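Local atomic coordinates of nuclease NucT (Helicobacter pylori, PDB entry 6EHI), a protein that is a nuclease of the PLD-like family, with an alpha/beta fold and two identical subunits in its assembly. Residues I111-A122 / E134-I145; I36-I46 / A122-E130. The protein carries 1 engineered substitution. All blocks are in the same frame, centred on the assembly; numbering follows the deposited sequence.

Contact 1. Residues I111-A122 / E134-I145; sequences IIDDKIVFLGSA and EVLLKTDDTETI. With ACT (acetate ion), chain M.
Ile145, in the first turn of helix 142-158, lies against the turn that leads into strand 116-120. Its CD1 comes within 3.1 Å of Lys115 O, while CG1 packs on Val117 CG1 at 3.9 Å and CG2 faces the backbone of Asp114. CG1 of Val117 thus meets both Ile145 of the helix and Thr139 of strand 134-139: it sits between its own N and carbonyl carbon (chi1 59°) and presses on Thr139 CG2 at 3.3 Å, closer than usual for two carbons. The two side chains run side by side. With its methyl turned to Val117, Thr139 keeps OG1 on the other branch, accepting from Asp141 N in an ST turn and bonding to Asn7 of its own chain. Strands 116-120 and 134-139 are antiparallel neighbours in the central sheet of the PLD-like fold, and Val117–Thr139 and Leu119–Leu137 are the hydrogen-bonded pairs between these two strands; Leu137 N reaches Leu119 O at 2.8 Å, nearly straight. Leu119 and Leu137 share a face of the sheet, and each packs on its own counterpart in the second subunit. On the reverse face the extended chain of Lys138 runs alongside Phe118, CG lying off-centre 4.2 Å from the ring centroid, while Leu136 CD2 meets the ring edge. Beyond Gly120, Ser121 N still donates to Val135 O, but the return bond from Val135 N goes to Ser121 OG (2.7 Å), which donates to the anti lone pair of Glu134 OE1, 2.8 Å away. That carboxylate oxygen is gripped a second time by Asn106 of the second subunit.

Contact 2. Residues I36-I46 / A122-E130; sequences IAIYSFTHRDI and ANWSKNAFE. With GOL (glycerol), chain N; ACT (acetate ion), chain M.
Loop 122-125 and helix 126-130 pack here against the end of strand 33-38, the loop after it and the start of helix 44-54, round the buried Trp124. A single backbone bridge joins Trp124 to Phe41. Trp124 N donates to Ser40 O at 2.9 Å, and Trp124 O receives both Thr42 N (2.8 Å) and His43 N (3.0 Å), which approach from opposite faces of its carbonyl plane. The indole, with CG anti to the carbonyl carbon (chi1 -68°), reaches in among the apolar side chains of 36-46. Ile38 CD1 rests over its five-membered ring, 3.6 Å from the centroid, and Ile36 and Ile46 meet the six-membered ring obliquely. Its edge points CE3 into the face of Phe41, a T-shaped pair with planes at 80°, while NE1 donates to the acetate at OXT (3.0 Å). The His43 ring is sandwiched between Lys126 CG and Ile46 CG1. Ser125 OG caps helix 126-130 through Ala128 N and also bonds the middle hydroxyl O2 of a glycerol, whose terminal O3 bonds Ser40 OG. Asn123 turns OD1 beside Tyr39 CB (3.4 Å) and bonds Lys108 through it; Gly120 to Asn123 match the GSxN sequence that follows the HKD motif in PLD-like proteins.

Overall arrangement
From the N terminus, strand 33-38 and the start of helix 44-54 open contact 2, and the chain then passes through strands 59-65 and 86-91 before entering contact 1 at 111-122. Contact 2 closes its long loop at 122-130, and contact 1 closes its shorter one at 134-145, so the two cross. They share Ala122, where strand 116-120 gives way to the loop before helix 126-130, and the acetate touches both. The short helix bridges them: Phe129 packs on Leu136 and Ala128 on Glu134. Together they tie the antiparallel strands at one side of the sheet to strand 33-38 and helix 142-158, and both contacts border the second subunit.

Contact 1. Residues I111-A122 / E134-I145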
loop_
_atom_site.group_PDB
_atom_site.type_symbol
_atom_site.label_atom_id
_atom_site.label_comp_id
_atom_site.label_asym_id
_atom_site.label_seq_id
_atom_site.Cartn_x
_atom_site.Cartn_y
_atom_site.Cartn_z
ATOM N N ILE A 111 2.919 -13.342 -1.254
ATOM C CA ILE A 111 2.887 -14.400 -0.222
ATOM C C ILE A 111 3.900 -15.482 -0.616
ATOM O O ILE A 111 3.751 -16.120 -1.651
ATOM C CB ILE A 111 1.530 -15.018 -0.116
ATOM C CG1 ILE A 111 0.380 -13.959 0.012
ATOM C CG2 ILE A 111 1.489 -15.948 1.103
ATOM C CD1 ILE A 111 -0.987 -14.495 -0.204
ATOM N N ILE A 112 4.830 -15.775 0.261
ATOM C CA ILE A 112 5.913 -16.677 -0.055
ATOM C C ILE A 112 5.721 -17.952 0.787
ATOM O O ILE A 112 5.724 -17.871 2.026
ATOM C CB ILE A 112 7.300 -16.072 0.283
ATOM C CG1 ILE A 112 7.532 -14.690 -0.344
ATOM C CG2 ILE A 112 8.416 -17.006 -0.173
ATOM C CD1 ILE A 112 7.191 -14.598 -1.817
ATOM N N ASP A 113 5.609 -19.108 0.123
ATOM C CA ASP A 113 5.405 -20.387 0.820
ATOM C C ASP A 113 4.233 -20.178 1.867
ATOM O O ASP A 113 3.171 -19.585 1.585
ATOM C CB ASP A 113 6.716 -20.841 1.450
ATOM C CG ASP A 113 7.917 -21.028 0.419
ATOM O OD1 ASP A 113 7.700 -21.168 -0.831
ATOM O OD2 ASP A 113 9.097 -21.124 0.850
ATOM N N ASP A 114 4.401 -20.663 3.087
ATOM C CA ASP A 114 3.378 -20.278 4.147
ATOM C C ASP A 114 4.091 -19.417 5.154
ATOM O O ASP A 114 3.768 -19.397 6.350
ATOM C CB ASP A 114 2.770 -21.541 4.780
ATOM C CG ASP A 114 3.856 -22.602 5.204
ATOM O OD1 ASP A 114 5.035 -22.521 4.746
ATOM O OD2 ASP A 114 3.509 -23.526 5.995
ATOM N N LYS A 115 5.151 -18.752 4.710
ATOM C CA LYS A 115 6.074 -18.198 5.649
ATOM C C LYS A 115 6.172 -16.728 5.661
ATOM O O LYS A 115 6.565 -16.181 6.696
ATOM C CB LYS A 115 7.458 -18.778 5.416
ATOM C CG LYS A 115 7.492 -20.305 5.406
ATOM C CD LYS A 115 6.861 -20.962 6.649
ATOM C CE LYS A 115 7.232 -22.451 6.764
ATOM N NZ LYS A 115 8.531 -22.630 7.471
ATOM N N ILE A 116 5.936 -16.047 4.540
ATOM C CA ILE A 116 6.168 -14.596 4.538
ATOM C C ILE A 116 5.064 -13.912 3.734
ATOM O O ILE A 116 4.573 -14.457 2.779
ATOM C CB ILE A 116 7.504 -14.146 3.824
ATOM C CG1 ILE A 116 8.727 -14.920 4.331
ATOM C CG2 ILE A 116 7.726 -12.655 3.977
ATOM C CD1 ILE A 116 9.905 -14.805 3.312
ATOM N N VAL A 117 4.593 -12.764 4.236
ATOM C CA VAL A 117 3.797 -11.868 3.394
ATOM C C VAL A 117 4.427 -10.485 3.378
ATOM O O VAL A 117 4.944 -9.984 4.378
ATOM C CB VAL A 117 2.332 -11.848 3.730
ATOM C CG1 VAL A 117 2.108 -11.416 5.155
ATOM C CG2 VAL A 117 1.627 -10.935 2.723
ATOM N N PHE A 118 4.499 -9.927 2.150
ATOM C CA PHE A 118 4.957 -8.556 1.860
ATOM C C PHE A 118 3.798 -7.763 1.438
ATOM O O PHE A 118 2.971 -8.161 0.593
ATOM C CB PHE A 118 5.993 -8.510 0.693
ATOM C CG PHE A 118 7.284 -9.225 0.988
ATOM C CD1 PHE A 118 7.471 -10.578 0.725
ATOM C CD2 PHE A 118 8.389 -8.505 1.433
ATOM C CE1 PHE A 118 8.678 -11.153 0.942
ATOM C CE2 PHE A 118 9.616 -9.112 1.700
ATOM C CZ PHE A 118 9.751 -10.431 1.463
ATOM N N LEU A 119 3.570 -6.670 2.135
ATOM C CA LEU A 119 2.524 -5.759 1.713
ATOM C C LEU A 119 2.890 -4.301 1.946
ATOM O O LEU A 119 3.909 -4.030 2.473
ATOM C CB LEU A 119 1.164 -6.120 2.377
ATOM C CG LEU A 119 1.068 -6.038 3.901
ATOM C CD1 LEU A 119 0.899 -4.611 4.422
ATOM C CD2 LEU A 119 -0.091 -6.811 4.402
ATOM N N GLY A 120 2.074 -3.337 1.533
ATOM C CA GLY A 120 2.498 -1.938 1.636
ATOM C C GLY A 120 2.037 -1.139 0.417
ATOM O O GLY A 120 1.032 -1.492 -0.236
ATOM N N SER A 121 2.695 -0.031 0.170
ATOM C CA SER A 121 2.237 0.953 -0.815
ATOM C C SER A 121 2.916 0.841 -2.133
ATOM O O SER A 121 2.455 1.482 -3.068
ATOM C CB SER A 121 2.484 2.380 -0.263
ATOM O OG SER A 121 3.867 2.657 0.012
ATOM N N ALA A 122 3.998 0.085 -2.205
ATOM C CA ALA A 122 4.893 0.230 -3.352
ATOM C C ALA A 122 4.430 -0.687 -4.526
ATOM O O ALA A 122 4.494 -1.868 -4.401
ATOM C CB ALA A 122 6.289 -0.177 -2.982
ATOM N N GLU A 134 7.435 5.481 0.149
ATOM C CA GLU A 134 6.587 4.289 0.162
ATOM C C GLU A 134 6.780 3.669 1.489
ATOM O O GLU A 134 7.767 3.962 2.210
ATOM C CB GLU A 134 7.063 3.236 -0.888
ATOM C CG GLU A 134 7.110 3.751 -2.293
ATOM C CD GLU A 134 5.799 3.688 -3.060
ATOM O OE1 GLU A 134 4.698 3.440 -2.509
ATOM O OE2 GLU A 134 5.847 4.041 -4.255
ATOM N N VAL A 135 5.970 2.691 1.773
ATOM C CA VAL A 135 6.271 1.743 2.821
ATOM C C VAL A 135 6.164 0.326 2.302
ATOM O O VAL A 135 5.205 -0.038 1.534
ATOM C CB VAL A 135 5.481 1.935 4.112
ATOM C CG1 VAL A 135 5.832 3.246 4.793
ATOM C CG2 VAL A 135 3.987 1.826 3.887
ATOM N N LEU A 136 7.014 -0.543 2.844
ATOM C CA LEU A 136 6.981 -1.988 2.502
ATOM C C LEU A 136 7.085 -2.742 3.819
ATOM O O LEU A 136 8.062 -2.486 4.608
ATOM C CB LEU A 136 8.112 -2.348 1.564
ATOM C CG LEU A 136 8.002 -3.704 0.895
ATOM C CD1 LEU A 136 8.674 -3.635 -0.467
ATOM C CD2 LEU A 136 8.694 -4.731 1.721
ATOM N N LEU A 137 6.122 -3.584 4.119
ATOM C CA LEU A 137 6.118 -4.398 5.347
ATOM C C LEU A 137 6.239 -5.864 5.039
ATOM O O LEU A 137 5.496 -6.398 4.215
ATOM C CB LEU A 137 4.874 -4.163 6.157
ATOM C CG LEU A 137 4.972 -4.927 7.515
ATOM C CD1 LEU A 137 5.291 -3.892 8.550
ATOM C CD2 LEU A 137 3.769 -5.695 7.882
ATOM N N LYS A 138 7.219 -6.498 5.641
ATOM C CA LYS A 138 7.389 -7.958 5.654
ATOM C C LYS A 138 6.959 -8.507 6.987
ATOM O O LYS A 138 7.314 -7.921 8.039
ATOM C CB LYS A 138 8.843 -8.297 5.459
ATOM C CG LYS A 138 9.187 -9.765 5.395
ATOM C CD LYS A 138 10.707 -9.924 5.169
ATOM C CE LYS A 138 11.153 -11.355 5.386
ATOM N NZ LYS A 138 12.640 -11.343 5.439
ATOM N N THR A 139 6.125 -9.517 6.944
ATOM C CA THR A 139 5.762 -10.234 8.166
ATOM C C THR A 139 5.748 -11.707 7.999
ATOM O O THR A 139 5.440 -12.237 6.922
ATOM C CB THR A 139 4.465 -9.718 8.796
ATOM O OG1 THR A 139 4.226 -10.337 10.085
ATOM C CG2 THR A 139 3.289 -10.014 7.950
ATOM N N ASP A 140 6.073 -12.413 9.097
ATOM C CA ASP A 140 5.886 -13.875 9.188
ATOM C C ASP A 140 4.725 -14.269 10.112
ATOM O O ASP A 140 4.619 -15.414 10.565
ATOM C CB ASP A 140 7.191 -14.565 9.625
ATOM C CG ASP A 140 7.601 -14.215 11.018
ATOM O OD1 ASP A 140 6.944 -13.384 11.674
ATOM O OD2 ASP A 140 8.603 -14.790 11.513
ATOM N N ASP A 141 3.841 -13.330 10.431
ATOM C CA ASP A 141 2.730 -13.593 11.277
ATOM C C ASP A 141 1.778 -14.563 10.621
ATOM O O ASP A 141 1.167 -14.266 9.569
ATOM C CB ASP A 141 2.003 -12.287 11.562
ATOM C CG ASP A 141 0.806 -12.458 12.449
ATOM O OD1 ASP A 141 0.858 -13.171 13.455
ATOM O OD2 ASP A 141 -0.212 -11.846 12.165
ATOM N N THR A 142 1.542 -15.705 11.292
ATOM C CA THR A 142 0.919 -16.803 10.570
ATOM C C THR A 142 -0.594 -16.510 10.373
ATOM O O THR A 142 -1.120 -16.886 9.372
ATOM C CB THR A 142 1.165 -18.170 11.299
ATOM O OG1 THR A 142 0.571 -18.133 12.589
ATOM C CG2 THR A 142 2.630 -18.445 11.475
ATOM N N GLU A 143 -1.253 -15.804 11.299
ATOM C CA GLU A 143 -2.634 -15.427 11.110
ATOM C C GLU A 143 -2.780 -14.539 9.898
ATOM O O GLU A 143 -3.711 -14.752 9.081
ATOM C CB GLU A 143 -3.280 -14.768 12.371
ATOM C CG GLU A 143 -4.791 -14.676 12.234
ATOM C CD GLU A 143 -5.497 -14.090 13.433
ATOM O OE1 GLU A 143 -4.784 -13.781 14.424
ATOM O OE2 GLU A 143 -6.751 -13.894 13.332
ATOM N N THR A 144 -1.883 -13.549 9.763
ATOM C CA THR A 144 -1.901 -12.664 8.541
ATOM C C THR A 144 -1.643 -13.467 7.267
ATOM O O THR A 144 -2.339 -13.258 6.266
ATOM C CB THR A 144 -0.817 -11.636 8.707
ATOM O OG1 THR A 144 -1.055 -10.920 9.881
ATOM C CG2 THR A 144 -0.748 -10.586 7.574
ATOM N N ILE A 145 -0.650 -14.347 7.296
ATOM C CA ILE A 145 -0.343 -15.187 6.136
ATOM C C ILE A 145 -1.537 -16.043 5.759
ATOM O O ILE A 145 -1.919 -16.095 4.585
ATOM C CB ILE A 145 0.960 -16.035 6.281
ATOM C CG1 ILE A 145 2.178 -15.127 6.362
ATOM C CG2 ILE A 145 1.106 -17.032 5.111
ATOM C CD1 ILE A 145 3.480 -15.679 6.970
HETATM C C ACT M . 4.803 -3.799 -1.568
HETATM O O ACT M . 4.474 -2.697 -0.983
HETATM O OXT ACT M . 5.073 -3.819 -2.780
HETATM C CH3 ACT M . 4.926 -5.106 -0.845
HETATM O O HOH W 1 5.322 -17.682 9.242
#

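Contact 2. Residues I36-I46 / A122-E130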
loop_
_atom_site.group_PDB
_atom_site.type_symbol
_atom_site.label_atom_id
_atom_site.label_comp_id
_atom_site.label_asym_id
_atom_site.label_seq_id
_atom_site.Cartn_x
_atom_site.Cartn_y
_atom_site.Cartn_z
ATOM N N ILE A 36 1.200 -13.661 -5.879
ATOM C CA ILE A 36 1.383 -12.203 -5.966
ATOM C C ILE A 36 0.124 -11.581 -6.487
ATOM O O ILE A 36 -0.517 -12.111 -7.422
ATOM C CB ILE A 36 2.513 -11.837 -6.943
ATOM C CG1 ILE A 36 3.844 -12.341 -6.422
ATOM C CG2 ILE A 36 2.573 -10.336 -7.301
ATOM C CD1 ILE A 36 4.960 -12.608 -7.465
ATOM N N ALA A 37 -0.310 -10.481 -5.864
ATOM C CA ALA A 37 -1.323 -9.593 -6.452
ATOM C C ALA A 37 -0.725 -8.227 -6.554
ATOM O O ALA A 37 -0.254 -7.738 -5.533
ATOM C CB ALA A 37 -2.532 -9.585 -5.590
ATOM N N ILE A 38 -0.627 -7.669 -7.761
ATOM C CA ILE A 38 0.072 -6.410 -7.982
ATOM C C ILE A 38 -0.649 -5.534 -8.927
ATOM O O ILE A 38 -1.008 -5.958 -10.002
ATOM C CB ILE A 38 1.506 -6.720 -8.443
ATOM C CG1 ILE A 38 2.398 -5.467 -8.491
ATOM C CG2 ILE A 38 1.550 -7.597 -9.689
ATOM C CD1 ILE A 38 2.622 -4.836 -7.142
ATOM N N TYR A 39 -0.799 -4.246 -8.554
ATOM C CA TYR A 39 -1.413 -3.235 -9.384
ATOM C C TYR A 39 -0.566 -2.953 -10.615
ATOM O O TYR A 39 -1.024 -3.171 -11.762
ATOM C CB TYR A 39 -1.670 -1.903 -8.578
ATOM C CG TYR A 39 -2.192 -0.831 -9.457
ATOM C CD1 TYR A 39 -3.551 -0.812 -9.825
ATOM C CD2 TYR A 39 -1.322 0.138 -10.020
ATOM C CE1 TYR A 39 -4.034 0.141 -10.681
ATOM C CE2 TYR A 39 -1.807 1.070 -10.907
ATOM C CZ TYR A 39 -3.186 1.017 -11.250
ATOM O OH TYR A 39 -3.762 1.968 -12.087
ATOM N N SER A 40 0.686 -2.459 -10.413
ATOM C CA SER A 40 1.591 -2.176 -11.519
ATOM C C SER A 40 2.909 -2.893 -11.243
ATOM O O SER A 40 3.424 -2.813 -10.134
ATOM C CB SER A 40 1.830 -0.657 -11.673
ATOM O OG SER A 40 2.991 -0.361 -12.437
ATOM N N PHE A 41 3.458 -3.563 -12.263
ATOM C CA PHE A 41 4.623 -4.366 -12.110
ATOM C C PHE A 41 5.419 -4.237 -13.427
ATOM O O PHE A 41 5.158 -4.902 -14.418
ATOM C CB PHE A 41 4.219 -5.800 -11.782
ATOM C CG PHE A 41 5.319 -6.786 -11.655
ATOM C CD1 PHE A 41 6.693 -6.428 -11.671
ATOM C CD2 PHE A 41 5.010 -8.128 -11.631
ATOM C CE1 PHE A 41 7.695 -7.380 -11.588
ATOM C CE2 PHE A 41 5.993 -9.127 -11.573
ATOM C CZ PHE A 41 7.363 -8.752 -11.468
ATOM N N THR A 42 6.399 -3.360 -13.382
ATOM C CA THR A 42 7.239 -3.040 -14.521
ATOM C C THR A 42 8.734 -3.299 -14.254
ATOM O O THR A 42 9.521 -3.285 -15.170
ATOM C CB THR A 42 7.032 -1.576 -14.953
ATOM O OG1 THR A 42 7.446 -0.742 -13.862
ATOM C CG2 THR A 42 5.571 -1.245 -15.379
ATOM N N HIS A 43 9.107 -3.548 -13.015
ATOM C CA HIS A 43 10.474 -3.700 -12.573
ATOM C C HIS A 43 11.046 -5.013 -13.057
ATOM O O HIS A 43 10.787 -6.117 -12.479
ATOM C CB HIS A 43 10.489 -3.603 -11.037
ATOM C CG HIS A 43 11.837 -3.300 -10.498
ATOM N ND1 HIS A 43 12.976 -3.956 -10.908
ATOM C CD2 HIS A 43 12.243 -2.328 -9.657
ATOM C CE1 HIS A 43 14.024 -3.438 -10.266
ATOM N NE2 HIS A 43 13.599 -2.481 -9.472
ATOM N N ARG A 44 11.910 -4.915 -14.069
ATOM C CA ARG A 44 12.498 -6.106 -14.703
ATOM C C ARG A 44 13.380 -7.000 -13.832
ATOM O O ARG A 44 13.492 -8.208 -14.091
ATOM C CB ARG A 44 13.246 -5.693 -16.006
ATOM C CG ARG A 44 12.247 -5.335 -17.113
ATOM C CD ARG A 44 12.859 -4.838 -18.427
ATOM N NE ARG A 44 13.395 -5.921 -19.278
ATOM C CZ ARG A 44 14.698 -6.189 -19.544
ATOM N NH1 ARG A 44 15.743 -5.505 -19.013
ATOM N NH2 ARG A 44 14.974 -7.217 -20.355
ATOM N N ASP A 45 14.042 -6.426 -12.845
ATOM C CA ASP A 45 14.834 -7.249 -11.948
ATOM C C ASP A 45 13.951 -8.110 -11.074
ATOM O O ASP A 45 14.288 -9.277 -10.842
ATOM C CB ASP A 45 15.844 -6.468 -11.089
ATOM C CG ASP A 45 16.929 -5.714 -11.941
ATOM O OD1 ASP A 45 17.232 -6.136 -13.077
ATOM O OD2 ASP A 45 17.435 -4.705 -11.448
ATOM N N ILE A 46 12.793 -7.594 -10.641
ATOM C CA ILE A 46 11.910 -8.446 -9.847
ATOM C C ILE A 46 11.328 -9.577 -10.739
ATOM O O ILE A 46 11.118 -10.664 -10.236
ATOM C CB ILE A 46 10.740 -7.628 -9.232
ATOM C CG1 ILE A 46 11.279 -6.548 -8.273
ATOM C CG2 ILE A 46 9.851 -8.528 -8.395
ATOM C CD1 ILE A 46 10.309 -5.513 -7.789
ATOM N N ALA A 122 3.998 0.085 -2.205
ATOM C CA ALA A 122 4.893 0.230 -3.352
ATOM C C ALA A 122 4.430 -0.687 -4.526
ATOM O O ALA A 122 4.494 -1.868 -4.401
ATOM C CB ALA A 122 6.289 -0.177 -2.982
ATOM N N ASN A 123 4.185 -0.050 -5.673
ATOM C CA ASN A 123 4.088 -0.769 -6.920
ATOM C C ASN A 123 5.455 -1.293 -7.288
ATOM O O ASN A 123 6.507 -0.822 -6.740
ATOM C CB ASN A 123 3.497 0.109 -7.997
ATOM C CG ASN A 123 1.992 0.406 -7.735
ATOM O OD1 ASN A 123 1.223 -0.535 -7.415
ATOM N ND2 ASN A 123 1.551 1.663 -7.928
ATOM N N TRP A 124 5.488 -2.321 -8.110
ATOM C CA TRP A 124 6.745 -3.037 -8.444
ATOM C C TRP A 124 7.311 -2.406 -9.698
ATOM O O TRP A 124 7.259 -2.945 -10.779
ATOM C CB TRP A 124 6.547 -4.546 -8.553
ATOM C CG TRP A 124 6.234 -5.231 -7.247
ATOM C CD1 TRP A 124 5.942 -4.621 -6.086
ATOM C CD2 TRP A 124 6.068 -6.603 -7.028
ATOM N NE1 TRP A 124 5.754 -5.564 -5.126
ATOM C CE2 TRP A 124 5.809 -6.785 -5.699
ATOM C CE3 TRP A 124 6.197 -7.754 -7.870
ATOM C CZ2 TRP A 124 5.596 -8.040 -5.130
ATOM C CZ3 TRP A 124 6.110 -8.959 -7.317
ATOM C CH2 TRP A 124 5.768 -9.118 -5.963
ATOM N N SER A 125 7.890 -1.230 -9.460
ATOM C CA SER A 125 8.455 -0.342 -10.512
ATOM C C SER A 125 9.776 0.230 -10.021
ATOM O O SER A 125 9.971 0.347 -8.800
ATOM C CB SER A 125 7.457 0.770 -10.753
ATOM O OG SER A 125 7.339 1.672 -9.669
ATOM N N LYS A 126 10.667 0.590 -10.948
ATOM C CA LYS A 126 11.833 1.340 -10.552
ATOM C C LYS A 126 11.371 2.622 -9.831
ATOM O O LYS A 126 12.004 2.990 -8.822
ATOM C CB LYS A 126 12.731 1.585 -11.759
ATOM C CG LYS A 126 13.392 0.277 -12.205
ATOM C CD LYS A 126 14.237 0.426 -13.480
ATOM C CE LYS A 126 15.576 1.077 -13.232
ATOM N NZ LYS A 126 15.835 1.974 -14.388
ATOM N N ASN A 127 10.285 3.269 -10.272
ATOM C CA ASN A 127 9.786 4.531 -9.699
ATOM C C ASN A 127 9.587 4.408 -8.237
ATOM O O ASN A 127 10.048 5.236 -7.462
ATOM C CB ASN A 127 8.519 5.036 -10.350
ATOM C CG ASN A 127 8.795 5.826 -11.581
ATOM O OD1 ASN A 127 9.855 6.427 -11.698
ATOM N ND2 ASN A 127 7.917 5.792 -12.499
ATOM N N ALA A 128 8.948 3.321 -7.839
ATOM C CA ALA A 128 8.687 3.066 -6.414
ATOM C C ALA A 128 9.970 2.776 -5.565
ATOM O O ALA A 128 10.116 3.216 -4.447
ATOM C CB ALA A 128 7.685 1.922 -6.367
ATOM N N PHE A 129 10.929 2.038 -6.106
ATOM C CA PHE A 129 12.086 1.623 -5.439
ATOM C C PHE A 129 13.264 2.624 -5.575
ATOM O O PHE A 129 14.343 2.401 -5.029
ATOM C CB PHE A 129 12.419 0.219 -5.869
ATOM C CG PHE A 129 11.567 -0.804 -5.235
ATOM C CD1 PHE A 129 11.814 -1.148 -3.965
ATOM C CD2 PHE A 129 10.462 -1.383 -5.896
ATOM C CE1 PHE A 129 11.081 -2.055 -3.325
ATOM C CE2 PHE A 129 9.703 -2.319 -5.257
ATOM C CZ PHE A 129 9.998 -2.668 -3.980
ATOM N N GLU A 130 13.054 3.698 -6.327
ATOM C CA GLU A 130 14.148 4.685 -6.530
ATOM C C GLU A 130 13.751 6.074 -6.149
ATOM O O GLU A 130 14.604 6.765 -5.639
ATOM C CB GLU A 130 14.604 4.664 -8.007
ATOM C CG GLU A 130 15.221 3.326 -8.377
ATOM C CD GLU A 130 15.636 3.160 -9.832
ATOM O OE1 GLU A 130 15.656 4.164 -10.578
ATOM O OE2 GLU A 130 15.966 1.994 -10.200
HETATM C C1 GOL N . 4.170 5.194 -9.357
HETATM O O1 GOL N . 5.097 6.209 -9.381
HETATM C C2 GOL N . 4.747 4.002 -10.031
HETATM O O2 GOL N . 5.085 3.074 -8.994
HETATM C C3 GOL N . 3.727 3.441 -11.017
HETATM O O3 GOL N . 3.984 2.063 -11.335
HETATM C C ACT M . 4.803 -3.799 -1.568
HETATM O O ACT M . 4.474 -2.697 -0.983
HETATM O OXT ACT M . 5.073 -3.819 -2.780
HETATM C CH3 ACT M . 4.926 -5.106 -0.845
HETATM O O HOH W 2 10.116 -0.080 -13.679
HETATM O O HOH W 3 15.435 -0.360 -8.436
#